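Local coordinates for protein 4-hydroxy-tetrahydrodipicolinate synthase (PDB 2YXG) that probably catalyses the condensation of pyruvate with (S)-aspartate-beta-semialdehyde to 4-hydroxy-tetrahydrodipicolinate, a step of lysine biosynthesis, at residues N206-E211 with Y232-L237; N79-A84 with R115-K120; P7-P12 with D21-N26. All blocks are in the same frame, centred on the assembly; numbering follows the deposited sequence.

Contact 1: N206-E211 with Y232-L237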
ATOM      1  N   ASN A 206      22.465  16.069 -11.860  1.00 22.07           N
ATOM      2  CA  ASN A 206      22.546  17.574 -11.932  1.00 22.45           C
ATOM      3  C   ASN A 206      23.574  18.252 -10.993  1.00 22.26           C
ATOM      4  O   ASN A 206      23.993  19.384 -11.255  1.00 20.80           O
ATOM      5  CB  ASN A 206      21.188  18.226 -11.699  1.00 21.95           C
ATOM      6  CG  ASN A 206      20.198  17.941 -12.829  1.00 25.37           C
ATOM      7  OD1 ASN A 206      19.235  17.167 -12.663  1.00 25.57           O
ATOM      8  ND2 ASN A 206      20.424  18.575 -13.981  1.00 22.70           N
ATOM      9  N   ILE A 207      23.923  17.551  -9.907  1.00 22.78           N
ATOM     10  CA  ILE A 207      24.711  18.052  -8.779  1.00 23.97           C
ATOM     11  C   ILE A 207      26.136  17.476  -8.901  1.00 23.90           C
ATOM     12  O   ILE A 207      27.139  18.192  -8.765  1.00 24.21           O
ATOM     13  CB  ILE A 207      24.099  17.564  -7.375  1.00 24.25           C
ATOM     14  CG1 ILE A 207      22.713  18.129  -7.111  1.00 26.23           C
ATOM     15  CG2 ILE A 207      24.998  17.940  -6.172  1.00 25.97           C
ATOM     16  CD1 ILE A 207      22.669  19.626  -7.459  1.00 30.08           C
ATOM     17  N   VAL A 208      26.202  16.163  -9.125  1.00 23.54           N
ATOM     18  CA  VAL A 208      27.485  15.456  -9.194  1.00 23.10           C
ATOM     19  C   VAL A 208      27.591  14.660 -10.488  1.00 23.40           C
ATOM     20  O   VAL A 208      27.716  13.432 -10.437  1.00 23.48           O
ATOM     21  CB  VAL A 208      27.705  14.541  -7.961  1.00 21.42           C
ATOM     22  CG1 VAL A 208      28.100  15.414  -6.738  1.00 22.03           C
ATOM     23  CG2 VAL A 208      26.474  13.737  -7.665  1.00 19.31           C
ATOM     24  N   PRO A 209      27.530  15.365 -11.654  1.00 23.87           N
ATOM     25  CA  PRO A 209      27.567  14.637 -12.968  1.00 24.92           C
ATOM     26  C   PRO A 209      28.800  13.742 -13.139  1.00 25.97           C
ATOM     27  O   PRO A 209      28.680  12.626 -13.598  1.00 26.50           O
ATOM     28  CB  PRO A 209      27.587  15.765 -14.024  1.00 23.74           C
ATOM     29  CG  PRO A 209      27.847  17.039 -13.269  1.00 22.61           C
ATOM     30  CD  PRO A 209      27.459  16.830 -11.826  1.00 22.45           C
ATOM     31  N   LYS A 210      29.973  14.211 -12.730  1.00 27.90           N
ATOM     32  CA  LYS A 210      31.182  13.443 -13.017  1.00 30.01           C
ATOM     33  C   LYS A 210      31.238  12.130 -12.228  1.00 28.66           C
ATOM     34  O   LYS A 210      31.606  11.071 -12.754  1.00 28.44           O
ATOM     35  CB  LYS A 210      32.439  14.297 -12.804  1.00 29.44           C
ATOM     36  CG  LYS A 210      33.732  13.596 -13.147  1.00 32.53           C
ATOM     37  CD  LYS A 210      34.917  14.603 -13.115  1.00 35.48           C
ATOM     38  CE  LYS A 210      36.302  13.920 -12.908  1.00 42.41           C
ATOM     39  NZ  LYS A 210      37.313  14.930 -12.396  1.00 45.43           N
ATOM     40  N   GLU A 211      30.816  12.210 -10.972  1.00 28.51           N
ATOM     41  CA  GLU A 211      30.784  11.066 -10.091  1.00 27.44           C
ATOM     42  C   GLU A 211      29.755  10.020 -10.523  1.00 27.15           C
ATOM     43  O   GLU A 211      30.051   8.813 -10.588  1.00 27.42           O
ATOM     44  CB  GLU A 211      30.531  11.560  -8.671  1.00 28.03           C
ATOM     45  CG  GLU A 211      31.632  12.500  -8.120  1.00 28.51           C
ATOM     46  CD  GLU A 211      31.490  13.985  -8.526  1.00 33.01           C
ATOM     47  OE1 GLU A 211      30.726  14.371  -9.463  1.00 32.75           O
ATOM     48  OE2 GLU A 211      32.205  14.802  -7.908  1.00 37.12           O
ATOM     49  N   TYR A 232      27.779   4.423  -2.344  1.00 20.13           N
ATOM     50  CA  TYR A 232      27.720   4.699  -0.906  1.00 21.15           C
ATOM     51  C   TYR A 232      28.252   6.047  -0.521  1.00 21.83           C
ATOM     52  O   TYR A 232      27.761   6.622   0.428  1.00 22.71           O
ATOM     53  CB  TYR A 232      28.370   3.596  -0.051  1.00 20.91           C
ATOM     54  CG  TYR A 232      27.483   2.391  -0.080  1.00 22.97           C
ATOM     55  CD1 TYR A 232      26.206   2.447   0.516  1.00 23.13           C
ATOM     56  CD2 TYR A 232      27.854   1.230  -0.773  1.00 19.67           C
ATOM     57  CE1 TYR A 232      25.342   1.374   0.452  1.00 22.20           C
ATOM     58  CE2 TYR A 232      26.993   0.136  -0.825  1.00 22.42           C
ATOM     59  CZ  TYR A 232      25.731   0.239  -0.227  1.00 21.47           C
ATOM     60  OH  TYR A 232      24.845  -0.767  -0.280  1.00 20.77           O
ATOM     61  N   LYS A 233      29.242   6.567  -1.238  1.00 22.64           N
ATOM     62  CA  LYS A 233      29.680   7.938  -0.973  1.00 24.95           C
ATOM     63  C   LYS A 233      28.550   8.968  -1.275  1.00 22.88           C
ATOM     64  O   LYS A 233      28.414   9.971  -0.583  1.00 22.87           O
ATOM     65  CB  LYS A 233      30.959   8.272  -1.782  1.00 25.26           C
ATOM     66  CG  LYS A 233      31.343   9.762  -1.784  1.00 28.21           C
ATOM     67  CD  LYS A 233      32.595   9.988  -2.659  1.00 31.01           C
ATOM     68  CE  LYS A 233      32.312  10.719  -4.019  1.00 39.72           C
ATOM     69  NZ  LYS A 233      33.513  11.491  -4.644  1.00 38.35           N
ATOM     70  N   LEU A 234      27.769   8.711  -2.322  1.00 21.66           N
ATOM     71  CA  LEU A 234      26.655   9.579  -2.729  1.00 21.64           C
ATOM     72  C   LEU A 234      25.297   9.277  -2.099  1.00 21.81           C
ATOM     73  O   LEU A 234      24.311   9.979  -2.337  1.00 22.38           O
ATOM     74  CB  LEU A 234      26.486   9.500  -4.271  1.00 23.33           C
ATOM     75  CG  LEU A 234      27.724   9.818  -5.135  1.00 21.92           C
ATOM     76  CD1 LEU A 234      27.354   9.749  -6.624  1.00 22.47           C
ATOM     77  CD2 LEU A 234      28.200  11.189  -4.740  1.00 19.04           C
ATOM     78  N   PHE A 235      25.251   8.206  -1.324  1.00 21.71           N
ATOM     79  CA  PHE A 235      24.030   7.712  -0.750  1.00 21.19           C
ATOM     80  C   PHE A 235      23.272   8.723   0.115  1.00 20.22           C
ATOM     81  O   PHE A 235      22.035   8.881  -0.026  1.00 19.73           O
ATOM     82  CB  PHE A 235      24.263   6.378  -0.006  1.00 22.46           C
ATOM     83  CG  PHE A 235      22.988   5.752   0.429  1.00 25.10           C
ATOM     84  CD1 PHE A 235      22.012   5.417  -0.526  1.00 27.42           C
ATOM     85  CD2 PHE A 235      22.706   5.590   1.787  1.00 25.07           C
ATOM     86  CE1 PHE A 235      20.773   4.872  -0.111  1.00 25.69           C
ATOM     87  CE2 PHE A 235      21.503   5.012   2.205  1.00 24.80           C
ATOM     88  CZ  PHE A 235      20.536   4.664   1.263  1.00 22.73           C
ATOM     89  N   PRO A 236      23.980   9.422   1.016  1.00 18.63           N
ATOM     90  CA  PRO A 236      23.224  10.490   1.688  1.00 17.44           C
ATOM     91  C   PRO A 236      22.675  11.573   0.731  1.00 18.09           C
ATOM     92  O   PRO A 236      21.581  12.081   0.906  1.00 16.14           O
ATOM     93  CB  PRO A 236      24.231  11.069   2.681  1.00 17.50           C
ATOM     94  CG  PRO A 236      25.228   9.929   2.927  1.00 16.43           C
ATOM     95  CD  PRO A 236      25.349   9.266   1.549  1.00 17.89           C
ATOM     96  N   LEU A 237      23.461  11.939  -0.271  1.00 19.52           N
ATOM     97  CA  LEU A 237      22.998  12.906  -1.244  1.00 20.58           C
ATOM     98  C   LEU A 237      21.784  12.398  -2.041  1.00 21.08           C
ATOM     99  O   LEU A 237      20.843  13.141  -2.242  1.00 20.90           O
ATOM    100  CB  LEU A 237      24.100  13.243  -2.208  1.00 20.74           C
ATOM    101  CG  LEU A 237      23.731  14.302  -3.258  1.00 22.01           C
ATOM    102  CD1 LEU A 237      23.352  15.629  -2.612  1.00 19.29           C
ATOM    103  CD2 LEU A 237      24.930  14.423  -4.230  1.00 19.64           C
TER

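Contact 2: N79-A84 with R115-K120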
ATOM      1  N   ASN A  79      -1.262  13.348 -19.974  1.00 20.03           N
ATOM      2  CA  ASN A  79      -2.372  12.411 -19.711  1.00 19.75           C
ATOM      3  C   ASN A  79      -3.521  12.623 -20.740  1.00 20.52           C
ATOM      4  O   ASN A  79      -4.616  12.101 -20.587  1.00 20.22           O
ATOM      5  CB  ASN A  79      -2.846  12.514 -18.227  1.00 19.05           C
ATOM      6  CG  ASN A  79      -3.521  13.809 -17.926  1.00 20.35           C
ATOM      7  OD1 ASN A  79      -3.546  14.727 -18.778  1.00 21.26           O
ATOM      8  ND2 ASN A  79      -4.124  13.912 -16.736  1.00 18.15           N
ATOM      9  N   CYS A  80      -3.264  13.438 -21.762  1.00 20.60           N
ATOM     10  CA  CYS A  80      -4.185  13.588 -22.858  1.00 21.25           C
ATOM     11  C   CYS A  80      -3.469  13.102 -24.103  1.00 20.59           C
ATOM     12  O   CYS A  80      -2.446  13.692 -24.485  1.00 19.81           O
ATOM     13  CB  CYS A  80      -4.589  15.102 -23.008  1.00 20.78           C
ATOM     14  SG  CYS A  80      -5.582  15.471 -24.509  1.00 23.01           S
ATOM     15  N   THR A  81      -4.007  12.081 -24.776  1.00 21.17           N
ATOM     16  CA  THR A  81      -3.294  11.494 -25.939  1.00 21.74           C
ATOM     17  C   THR A  81      -3.032  12.511 -27.076  1.00 23.92           C
ATOM     18  O   THR A  81      -1.949  12.559 -27.652  1.00 22.86           O
ATOM     19  CB  THR A  81      -4.004  10.254 -26.461  1.00 22.22           C
ATOM     20  OG1 THR A  81      -4.231   9.356 -25.356  1.00 22.23           O
ATOM     21  CG2 THR A  81      -3.158   9.491 -27.544  1.00 19.70           C
ATOM     22  N   GLU A  82      -4.009  13.365 -27.350  1.00 26.08           N
ATOM     23  CA  GLU A  82      -3.883  14.376 -28.403  1.00 28.74           C
ATOM     24  C   GLU A  82      -2.726  15.316 -28.109  1.00 26.78           C
ATOM     25  O   GLU A  82      -1.983  15.693 -29.007  1.00 26.46           O
ATOM     26  CB  GLU A  82      -5.221  15.161 -28.568  1.00 28.52           C
ATOM     27  CG  GLU A  82      -5.237  16.206 -29.701  1.00 32.87           C
ATOM     28  CD  GLU A  82      -6.530  17.112 -29.705  1.00 35.73           C
ATOM     29  OE1 GLU A  82      -7.651  16.634 -29.384  1.00 44.73           O
ATOM     30  OE2 GLU A  82      -6.427  18.316 -30.042  1.00 43.73           O
ATOM     31  N   GLU A  83      -2.589  15.710 -26.846  1.00 25.72           N
ATOM     32  CA  GLU A  83      -1.504  16.581 -26.463  1.00 25.09           C
ATOM     33  C   GLU A  83      -0.173  15.855 -26.483  1.00 23.11           C
ATOM     34  O   GLU A  83       0.863  16.486 -26.799  1.00 22.02           O
ATOM     35  CB  GLU A  83      -1.783  17.245 -25.103  1.00 25.26           C
ATOM     36  CG  GLU A  83      -0.604  18.057 -24.585  1.00 27.44           C
ATOM     37  CD  GLU A  83      -0.839  18.746 -23.233  1.00 31.13           C
ATOM     38  OE1 GLU A  83      -1.054  18.044 -22.202  1.00 34.77           O
ATOM     39  OE2 GLU A  83      -0.750  20.013 -23.187  1.00 38.80           O
ATOM     40  N   ALA A  84      -0.160  14.544 -26.154  1.00 21.88           N
ATOM     41  CA  ALA A  84       1.125  13.771 -26.181  1.00 22.07           C
ATOM     42  C   ALA A  84       1.677  13.707 -27.634  1.00 21.97           C
ATOM     43  O   ALA A  84       2.871  13.912 -27.882  1.00 22.46           O
ATOM     44  CB  ALA A  84       0.971  12.295 -25.533  1.00 20.38           C
ATOM     45  N   ARG A 115      -1.599   1.171 -23.900  1.00 20.55           N
ATOM     46  CA  ARG A 115      -1.063   0.689 -25.180  1.00 20.96           C
ATOM     47  C   ARG A 115      -1.501   1.618 -26.308  1.00 20.97           C
ATOM     48  O   ARG A 115      -0.710   2.046 -27.129  1.00 21.78           O
ATOM     49  CB  ARG A 115      -1.489  -0.759 -25.434  1.00 21.14           C
ATOM     50  CG  ARG A 115      -0.757  -1.535 -26.586  1.00 21.11           C
ATOM     51  CD  ARG A 115      -1.524  -2.862 -26.980  1.00 24.10           C
ATOM     52  NE  ARG A 115      -2.874  -2.564 -27.505  1.00 31.65           N
ATOM     53  CZ  ARG A 115      -3.088  -1.949 -28.673  1.00 34.13           C
ATOM     54  NH1 ARG A 115      -2.055  -1.623 -29.456  1.00 32.19           N
ATOM     55  NH2 ARG A 115      -4.322  -1.665 -29.069  1.00 33.29           N
ATOM     56  N   LYS A 116      -2.776   1.951 -26.332  1.00 22.64           N
ATOM     57  CA  LYS A 116      -3.347   2.750 -27.407  1.00 23.44           C
ATOM     58  C   LYS A 116      -2.759   4.151 -27.358  1.00 22.23           C
ATOM     59  O   LYS A 116      -2.319   4.682 -28.382  1.00 22.61           O
ATOM     60  CB  LYS A 116      -4.847   2.853 -27.223  1.00 23.98           C
ATOM     61  CG  LYS A 116      -5.696   1.707 -27.777  1.00 28.60           C
ATOM     62  CD  LYS A 116      -7.209   2.062 -27.590  1.00 26.71           C
ATOM     63  CE  LYS A 116      -8.080   1.283 -28.531  1.00 34.92           C
ATOM     64  NZ  LYS A 116      -8.466  -0.044 -27.942  1.00 39.03           N
ATOM     65  N   HIS A 117      -2.756   4.751 -26.160  1.00 21.20           N
ATOM     66  CA  HIS A 117      -2.026   6.002 -25.920  1.00 19.58           C
ATOM     67  C   HIS A 117      -0.605   5.991 -26.482  1.00 19.18           C
ATOM     68  O   HIS A 117      -0.287   6.841 -27.321  1.00 17.76           O
ATOM     69  CB  HIS A 117      -2.021   6.382 -24.436  1.00 19.44           C
ATOM     70  CG  HIS A 117      -1.300   7.665 -24.139  1.00 18.15           C
ATOM     71  ND1 HIS A 117       0.029   7.704 -23.767  1.00 17.85           N
ATOM     72  CD2 HIS A 117      -1.733   8.949 -24.127  1.00 12.19           C
ATOM     73  CE1 HIS A 117       0.379   8.961 -23.527  1.00 15.89           C
ATOM     74  NE2 HIS A 117      -0.670   9.736 -23.751  1.00 15.70           N
ATOM     75  N   PHE A 118       0.230   5.028 -26.079  1.00 18.22           N
ATOM     76  CA  PHE A 118       1.654   5.046 -26.561  1.00 19.90           C
ATOM     77  C   PHE A 118       1.740   4.666 -28.049  1.00 20.60           C
ATOM     78  O   PHE A 118       2.660   5.037 -28.729  1.00 20.10           O
ATOM     79  CB  PHE A 118       2.601   4.135 -25.721  1.00 18.34           C
ATOM     80  CG  PHE A 118       2.875   4.658 -24.333  1.00 20.30           C
ATOM     81  CD1 PHE A 118       3.458   5.927 -24.140  1.00 22.08           C
ATOM     82  CD2 PHE A 118       2.528   3.929 -23.217  1.00 20.71           C
ATOM     83  CE1 PHE A 118       3.702   6.425 -22.862  1.00 21.33           C
ATOM     84  CE2 PHE A 118       2.810   4.423 -21.911  1.00 21.99           C
ATOM     85  CZ  PHE A 118       3.386   5.653 -21.751  1.00 20.31           C
ATOM     86  N   GLY A 119       0.774   3.871 -28.515  1.00 22.83           N
ATOM     87  CA  GLY A 119       0.640   3.526 -29.937  1.00 22.50           C
ATOM     88  C   GLY A 119       0.469   4.780 -30.779  1.00 22.75           C
ATOM     89  O   GLY A 119       1.141   4.929 -31.786  1.00 21.80           O
ATOM     90  N   LYS A 120      -0.411   5.691 -30.358  1.00 23.71           N
ATOM     91  CA  LYS A 120      -0.623   6.960 -31.101  1.00 24.62           C
ATOM     92  C   LYS A 120       0.641   7.820 -31.086  1.00 24.57           C
ATOM     93  O   LYS A 120       0.969   8.469 -32.090  1.00 24.70           O
ATOM     94  CB  LYS A 120      -1.823   7.787 -30.557  1.00 25.74           C
ATOM     95  CG  LYS A 120      -3.208   7.086 -30.550  1.00 31.75           C
ATOM     96  CD  LYS A 120      -3.895   7.033 -31.947  1.00 40.45           C
ATOM     97  CE  LYS A 120      -4.742   8.309 -32.235  1.00 45.50           C
ATOM     98  NZ  LYS A 120      -5.049   8.590 -33.722  1.00 43.92           N
TER

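Contact 3: P7-P12 with D21-N26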
ATOM      1  N   PRO A   7      20.989  13.260 -17.260  1.00 20.63           N
ATOM      2  CA  PRO A   7      20.313  13.975 -16.187  1.00 20.48           C
ATOM      3  C   PRO A   7      19.018  14.576 -16.638  1.00 20.13           C
ATOM      4  O   PRO A   7      18.921  15.023 -17.792  1.00 19.41           O
ATOM      5  CB  PRO A   7      21.283  15.109 -15.800  1.00 20.88           C
ATOM      6  CG  PRO A   7      22.394  15.070 -16.905  1.00 22.21           C
ATOM      7  CD  PRO A   7      22.252  13.875 -17.725  1.00 19.37           C
ATOM      8  N   ALA A   8      18.038  14.577 -15.723  1.00 18.67           N
ATOM      9  CA  ALA A   8      16.760  15.220 -15.967  1.00 19.02           C
ATOM     10  C   ALA A   8      16.961  16.627 -15.477  1.00 19.30           C
ATOM     11  O   ALA A   8      17.039  16.889 -14.256  1.00 18.79           O
ATOM     12  CB  ALA A   8      15.618  14.491 -15.216  1.00 18.60           C
ATOM     13  N   ILE A   9      17.171  17.529 -16.428  1.00 19.60           N
ATOM     14  CA  ILE A   9      17.599  18.863 -16.060  1.00 19.96           C
ATOM     15  C   ILE A   9      16.481  19.684 -15.482  1.00 20.90           C
ATOM     16  O   ILE A   9      15.294  19.532 -15.874  1.00 20.81           O
ATOM     17  CB  ILE A   9      18.277  19.649 -17.198  1.00 21.00           C
ATOM     18  CG1 ILE A   9      17.333  19.818 -18.400  1.00 20.37           C
ATOM     19  CG2 ILE A   9      19.663  19.006 -17.501  1.00 20.07           C
ATOM     20  CD1 ILE A   9      17.682  21.016 -19.307  1.00 23.00           C
ATOM     21  N   ILE A  10      16.844  20.522 -14.512  1.00 19.87           N
ATOM     22  CA  ILE A  10      15.903  21.482 -14.039  1.00 20.74           C
ATOM     23  C   ILE A  10      15.687  22.566 -15.077  1.00 21.04           C
ATOM     24  O   ILE A  10      16.509  22.773 -15.985  1.00 21.78           O
ATOM     25  CB  ILE A  10      16.349  22.117 -12.718  1.00 20.98           C
ATOM     26  CG1 ILE A  10      17.645  22.946 -12.942  1.00 21.77           C
ATOM     27  CG2 ILE A  10      16.483  21.015 -11.663  1.00 19.53           C
ATOM     28  CD1 ILE A  10      17.727  24.204 -12.110  1.00 21.76           C
ATOM     29  N   THR A  11      14.556  23.246 -14.946  1.00 21.41           N
ATOM     30  CA  THR A  11      14.328  24.499 -15.672  1.00 22.21           C
ATOM     31  C   THR A  11      14.607  25.655 -14.666  1.00 22.11           C
ATOM     32  O   THR A  11      13.818  25.900 -13.776  1.00 21.78           O
ATOM     33  CB  THR A  11      12.865  24.562 -16.259  1.00 21.54           C
ATOM     34  OG1 THR A  11      12.608  23.417 -17.086  1.00 21.21           O
ATOM     35  CG2 THR A  11      12.638  25.824 -17.098  1.00 22.54           C
ATOM     36  N   PRO A  12      15.717  26.375 -14.826  1.00 23.29           N
ATOM     37  CA  PRO A  12      15.990  27.495 -13.900  1.00 23.78           C
ATOM     38  C   PRO A  12      15.157  28.715 -14.282  1.00 25.14           C
ATOM     39  O   PRO A  12      14.908  28.932 -15.466  1.00 25.40           O
ATOM     40  CB  PRO A  12      17.484  27.769 -14.096  1.00 24.12           C
ATOM     41  CG  PRO A  12      17.871  27.089 -15.387  1.00 23.51           C
ATOM     42  CD  PRO A  12      16.748  26.242 -15.874  1.00 23.47           C
ATOM     43  N   ASP A  21      20.106  31.742 -20.155  1.00 29.44           N
ATOM     44  CA  ASP A  21      21.540  31.771 -19.939  1.00 30.22           C
ATOM     45  C   ASP A  21      21.929  30.742 -18.862  1.00 29.30           C
ATOM     46  O   ASP A  21      22.930  30.009 -19.000  1.00 29.46           O
ATOM     47  CB  ASP A  21      21.999  33.202 -19.578  1.00 30.60           C
ATOM     48  CG  ASP A  21      21.657  34.252 -20.702  1.00 35.73           C
ATOM     49  OD1 ASP A  21      21.622  33.889 -21.906  1.00 39.37           O
ATOM     50  OD2 ASP A  21      21.399  35.448 -20.392  1.00 42.25           O
ATOM     51  N   GLY A  22      21.117  30.655 -17.814  1.00 27.72           N
ATOM     52  CA  GLY A  22      21.419  29.715 -16.742  1.00 26.30           C
ATOM     53  C   GLY A  22      21.313  28.305 -17.248  1.00 25.24           C
ATOM     54  O   GLY A  22      22.173  27.461 -16.953  1.00 24.84           O
ATOM     55  N   LEU A  23      20.268  28.086 -18.052  1.00 24.80           N
ATOM     56  CA  LEU A  23      20.017  26.834 -18.733  1.00 25.74           C
ATOM     57  C   LEU A  23      21.216  26.388 -19.600  1.00 26.39           C
ATOM     58  O   LEU A  23      21.706  25.255 -19.491  1.00 26.52           O
ATOM     59  CB  LEU A  23      18.718  26.936 -19.549  1.00 25.76           C
ATOM     60  CG  LEU A  23      18.114  25.717 -20.245  1.00 27.43           C
ATOM     61  CD1 LEU A  23      17.592  24.658 -19.221  1.00 29.12           C
ATOM     62  CD2 LEU A  23      16.981  26.169 -21.116  1.00 26.00           C
ATOM     63  N   GLU A  24      21.719  27.296 -20.425  1.00 27.29           N
ATOM     64  CA  GLU A  24      22.905  27.031 -21.251  1.00 27.53           C
ATOM     65  C   GLU A  24      24.116  26.591 -20.438  1.00 27.17           C
ATOM     66  O   GLU A  24      24.776  25.582 -20.750  1.00 27.11           O
ATOM     67  CB  GLU A  24      23.284  28.308 -22.007  1.00 27.15           C
ATOM     68  CG  GLU A  24      24.441  28.135 -22.973  1.00 30.40           C
ATOM     69  CD  GLU A  24      24.550  29.305 -23.958  1.00 36.87           C
ATOM     70  OE1 GLU A  24      24.167  30.456 -23.598  1.00 40.63           O
ATOM     71  OE2 GLU A  24      25.000  29.071 -25.087  1.00 37.22           O
ATOM     72  N   GLU A  25      24.404  27.387 -19.408  1.00 26.64           N
ATOM     73  CA  GLU A  25      25.470  27.151 -18.490  1.00 26.65           C
ATOM     74  C   GLU A  25      25.308  25.798 -17.784  1.00 25.81           C
ATOM     75  O   GLU A  25      26.290  25.045 -17.633  1.00 24.47           O
ATOM     76  CB  GLU A  25      25.562  28.346 -17.527  1.00 26.95           C
ATOM     77  CG  GLU A  25      25.844  27.987 -16.086  1.00 29.57           C
ATOM     78  CD  GLU A  25      26.256  29.176 -15.191  1.00 31.37           C
ATOM     79  OE1 GLU A  25      25.819  30.351 -15.418  1.00 34.60           O
ATOM     80  OE2 GLU A  25      27.028  28.890 -14.239  1.00 36.29           O
ATOM     81  N   ASN A  26      24.075  25.444 -17.399  1.00 25.59           N
ATOM     82  CA  ASN A  26      23.859  24.080 -16.808  1.00 24.96           C
ATOM     83  C   ASN A  26      24.152  22.985 -17.821  1.00 23.95           C
ATOM     84  O   ASN A  26      24.831  22.010 -17.535  1.00 22.61           O
ATOM     85  CB  ASN A  26      22.447  23.892 -16.263  1.00 24.48           C
ATOM     86  CG  ASN A  26      22.199  24.649 -15.029  1.00 25.81           C
ATOM     87  OD1 ASN A  26      23.122  25.040 -14.351  1.00 24.25           O
ATOM     88  ND2 ASN A  26      20.918  24.870 -14.712  1.00 27.64           N
TER
HETATM   89  O   HOH W   1      19.330  23.249 -15.921  1.00 23.01           O

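Contact 1: N206-E211 with Y232-L237
Glu-211 runs out from the first turn of its helix and meets Leu-234 and Lys-233 in turn. Its CB lies 4.2 Å from CD1 of Leu-234, a loose apolar touch at the root of the side chain. The next carbon, CG, comes to 4.1 Å from NZ of Lys-233, whose chain crosses the glutamate at a slant. The glutamate then bends sharply at its second torsion (chi2 84°), which folds the carboxylate back toward the start of its own helix, and OE1 ends 3.4 Å from CB of Val-208. The other oxygen, OE2, stays 4.8 Å from Lys-233 NZ, so the opposite charges probably attract at a distance without pairing directly. An acid in the first turn should also be favoured by the helix dipole.

Deeper in, the contact is purely aliphatic. Val-208, the N-cap residue, and Leu-237 reach toward each other tip to tip, with CG2 of the valine 3.8 Å from CD2 of the leucine. That same leucine methyl also takes CG2 of Ile-207 at 4.0 Å, so one branch serves both residues.

Pro-236 has no N-H to give, and the helix of Leu-237 is kinked there. This helix, 224-240, opens the helical C-terminal region, while 209-221 is the last helix of the TIM barrel. Ile-207 also packs on helix 248-256 and Leu-237 on helix 273-286, and away from the contact Tyr-232 and Phe-235 meet the second subunit.

Contact 2: N79-A84 with R115-K120
Thr-81 stands at the edge of the His-117 imidazole, near the ring plane, and the two side chains slide past each other in opposite directions. With CG anti to its backbone N (chi1 -179°), the histidine sends its ring across to the other helix, and chi2 of -94° turns the edge to Thr-81, whose backbone N lies in the ring plane. OG1 of the threonine is 3.8 Å from CB of His-117; its still closer approach to the ring is doubtful, since the imidazole is probably modelled the wrong way round. Ala-84, one turn on, brings its methyl to the ring obliquely.

Helices 81-94 and 111-124 are neighbours on the outside of the (beta/alpha)8 barrel, joined through strand 98-102, and they come together here at Thr-81 and His-117, whose CA atoms are 5.6 Å apart. Cys-80 is the N-cap of the first helix, and its O receives the N-H of Ala-84.

The side chains of Thr-81 and Lys-120 cross at about a right angle, with CG2 of the threonine 3.7 Å from CB of the lysine. Beyond that, bends at chi2 and chi3 lead the lysine tip away. Leu-266 of the third subunit packs on Thr-81, and Pro-48 of that subunit on Cys-80.

Contact 3: P7-P12 with D21-N26
ND2 of Asn-26 is held by two acceptors, a water and a backbone carbonyl. It donates to the water at 2.6 Å, and the water in turn donates to the O of Ile-10, 2.9 Å away, so the helix and the loop are joined through solvent and not by a direct hydrogen bond. The second acceptor is the O of Pro-260, which helps to fix the rotation of the amide. Two apolar groups close in on the same nitrogen: CG of Pro-12 at 3.8 Å, its ring sliding past the asparagine, and CD1 of Ile-10 at 4.2 Å, where the isoleucine side chain crosses that of the asparagine at about a right angle.

Leu-23, one turn earlier on the helix, carries most of the apolar packing. A chi1 of -173° swings its branch away from the backbone N and out to the loop. There its CD1 touches CD1 of Ile-9 at 3.6 Å and CD of Pro-12 at 3.8 Å, the side chains roughly perpendicular each time. The proline ring also lies against the helix backbone, its CG 3.7 Å from N of Leu-23, next to Gly-22.

The same loop borders the presumed active site: the side chain of Ile-10 lies about 4 Å from that of Thr-44, predicted to bind pyruvate. Strand 4-7, this loop, the hairpin 13-14/17-18 and helix 20-32 form the first beta-alpha unit of the TIM barrel, and the loop follows the C-terminal end of its strand, where enzymes of this fold carry their active sites.

Contacts 1 and 3 are neighbours: Asn-206, at the start of contact 1, packs on Ile-9 of the loop in contact 3. Contact 2 lies on the opposite side of the chain's centre from contact 1, their centres about 35 Å apart. Contact 3 is the innermost and wholly buried; it ties a loop to the helix that follows it, with a bridging water amid apolar packing. Farther out, contact 1 sets a helix start and the turn before it against another helix, and contact 2 the first turn of one helix against another; both have a lysine at the exposed margin. Contact 1 joins barrel to C-terminal region through aliphatic methyls, whereas contact 2 joins adjacent barrel helices round an imidazole.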